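Local coordinates for synergistic-type venom protein S2C4 (PDB 7C28) that probably enhances the toxicity of other venom toxins, as a homodimeric synergistic-type member of the three-finger toxin family, at residues K26-K29 with L35-V38. Residues are numbered along the deposited sequence; the frame is centred on the assembly and turned at random.
Sequences KNWK and LYDV. With SO4 (sulfate ion), chain C.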
loop_
_atom_site.group_PDB
_atom_site.type_symbol
_atom_site.label_atom_id
_atom_site.label_comp_id
_atom_site.label_asym_id
_atom_site.label_seq_id
_atom_site.Cartn_x
_atom_site.Cartn_y
_atom_site.Cartn_z
ATOM N N LYS A 26 0.478 -0.123 -8.001
ATOM C CA LYS A 26 -0.755 0.204 -7.300
ATOM C C LYS A 26 -0.472 1.359 -6.351
ATOM O O LYS A 26 0.571 1.379 -5.693
ATOM C CB LYS A 26 -1.288 -0.997 -6.515
ATOM C CG LYS A 26 -1.452 -2.261 -7.328
ATOM C CD LYS A 26 -1.837 -3.426 -6.442
ATOM C CE LYS A 26 -3.257 -3.262 -5.917
ATOM N NZ LYS A 26 -3.750 -4.512 -5.279
ATOM N N ASN A 27 -1.388 2.327 -6.282
ATOM C CA ASN A 27 -1.203 3.514 -5.447
ATOM C C ASN A 27 -2.478 3.797 -4.661
ATOM O O ASN A 27 -3.508 4.137 -5.247
ATOM C CB ASN A 27 -0.814 4.724 -6.296
ATOM C CG ASN A 27 -0.224 5.852 -5.470
ATOM O OD1 ASN A 27 -0.490 5.971 -4.269
ATOM N ND2 ASN A 27 0.586 6.691 -6.112
ATOM N N TRP A 28 -2.403 3.681 -3.338
ATOM C CA TRP A 28 -3.545 3.921 -2.461
ATOM C C TRP A 28 -3.608 5.411 -2.132
ATOM O O TRP A 28 -2.742 5.931 -1.421
ATOM C CB TRP A 28 -3.429 3.085 -1.186
ATOM C CG TRP A 28 -3.921 1.659 -1.294
ATOM C CD1 TRP A 28 -5.126 1.167 -0.869
ATOM C CD2 TRP A 28 -3.202 0.539 -1.831
ATOM N NE1 TRP A 28 -5.205 -0.184 -1.124
ATOM C CE2 TRP A 28 -4.037 -0.593 -1.712
ATOM C CE3 TRP A 28 -1.935 0.385 -2.406
ATOM C CZ2 TRP A 28 -3.644 -1.860 -2.148
ATOM C CZ3 TRP A 28 -1.548 -0.874 -2.839
ATOM C CH2 TRP A 28 -2.400 -1.977 -2.707
ATOM N N LYS A 29 -4.611 6.104 -2.666
ATOM C CA LYS A 29 -4.854 7.507 -2.350
ATOM C C LYS A 29 -6.133 7.629 -1.530
ATOM O O LYS A 29 -7.164 7.045 -1.886
ATOM C CB LYS A 29 -4.924 8.357 -3.623
ATOM C CG LYS A 29 -3.532 8.678 -4.180
ATOM C CD LYS A 29 -3.553 9.440 -5.497
ATOM C CE LYS A 29 -2.300 10.305 -5.638
ATOM N NZ LYS A 29 -1.044 9.495 -5.652
ATOM N N LEU A 35 -11.427 4.541 3.214
ATOM C CA LEU A 35 -11.900 4.607 1.833
ATOM C C LEU A 35 -10.750 5.067 0.946
ATOM O O LEU A 35 -10.273 6.198 1.075
ATOM C CB LEU A 35 -13.100 5.544 1.722
ATOM C CG LEU A 35 -13.827 5.596 0.382
ATOM C CD1 LEU A 35 -14.610 4.321 0.141
ATOM C CD2 LEU A 35 -14.748 6.806 0.354
ATOM N N TYR A 36 -10.307 4.188 0.045
ATOM C CA TYR A 36 -9.135 4.433 -0.784
ATOM C C TYR A 36 -9.427 4.135 -2.245
ATOM O O TYR A 36 -10.055 3.124 -2.571
ATOM C CB TYR A 36 -7.945 3.580 -0.327
ATOM C CG TYR A 36 -7.373 4.024 0.995
ATOM C CD1 TYR A 36 -6.374 4.985 1.051
ATOM C CD2 TYR A 36 -7.843 3.495 2.188
ATOM C CE1 TYR A 36 -5.857 5.398 2.250
ATOM C CE2 TYR A 36 -7.330 3.904 3.395
ATOM C CZ TYR A 36 -6.338 4.856 3.421
ATOM O OH TYR A 36 -5.820 5.268 4.624
ATOM N N ASP A 37 -8.979 5.034 -3.115
ATOM C CA ASP A 37 -8.982 4.815 -4.554
ATOM C C ASP A 37 -7.598 4.329 -4.971
ATOM O O ASP A 37 -6.599 5.023 -4.749
ATOM C CB ASP A 37 -9.361 6.092 -5.302
ATOM C CG ASP A 37 -9.733 5.832 -6.746
ATOM O OD1 ASP A 37 -10.913 5.520 -7.012
ATOM O OD2 ASP A 37 -8.850 5.942 -7.620
ATOM N N VAL A 38 -7.535 3.139 -5.558
ATOM C CA VAL A 38 -6.269 2.511 -5.921
ATOM C C VAL A 38 -6.006 2.797 -7.394
ATOM O O VAL A 38 -6.717 2.296 -8.271
ATOM C CB VAL A 38 -6.280 1.004 -5.641
ATOM C CG1 VAL A 38 -4.899 0.421 -5.879
ATOM C CG2 VAL A 38 -6.729 0.741 -4.217
HETATM S S SO4 C . -7.655 5.424 8.033
HETATM O O1 SO4 C . -8.852 6.162 8.422
HETATM O O2 SO4 C . -6.504 6.325 7.993
HETATM O O3 SO4 C . -7.392 4.355 8.995
HETATM O O4 SO4 C . -7.863 4.835 6.712
#
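Segments 26-29 and 35-38, parts of strands 23-32 and 35-43, run antiparallel, 4.7 Å apart at their closest with N-to-C directions at 148°, and Lys29 faces Asp37 as a hydrogen-bonded pair closed by two backbone bonds. Lys29 N gives to Asp37 O over 3.1 Å, and Asp37 N returns to Lys29 O over 3.0 Å. One step along, Trp28 and Val38 form the non-hydrogen-bonded pair, where Asn27 O receives a CA-H...O contact from Val38 CA at 3.3 Å. Val38 and Trp28 lie side by side on one face of the sheet. Val38 CG1 stands anti to the backbone N (chi1 -173°) and rests on Lys26 CB; the other methyl, CG2, makes a CH-pi contact over the indole, 3.8 Å from the centroid of the Trp28 five-membered ring. Tyr36 crosses Trp28 at about a right angle: the pyrrole edge of Trp28 is turned toward the phenol face in an offset edge-to-face pair, planes at 69°, while Trp28 CD1 comes within 3.8 Å of Tyr36 CB. The two strands form the hairpin of the central finger in the three-finger fold, with strand 54-58 flanking 23-32 on its other side. The same side chains also take part in the dimer contact: Trp28 and Tyr36 each pair edge-to-face with Tyr36 and Trp28 of the second subunit, the two Trp28 rings meet, and Asp37, on the face away from Trp28, forms a salt bridge through OD1 with Lys34 of the second subunit. The Lys26 chain, bent at chi3, brings NZ to a hydrogen bond with Lys65 O. Tyr36 OH lies 3.0 Å from O4 of a sulfate, probably from the crystallisation liquor, which Lys30 NZ also binds.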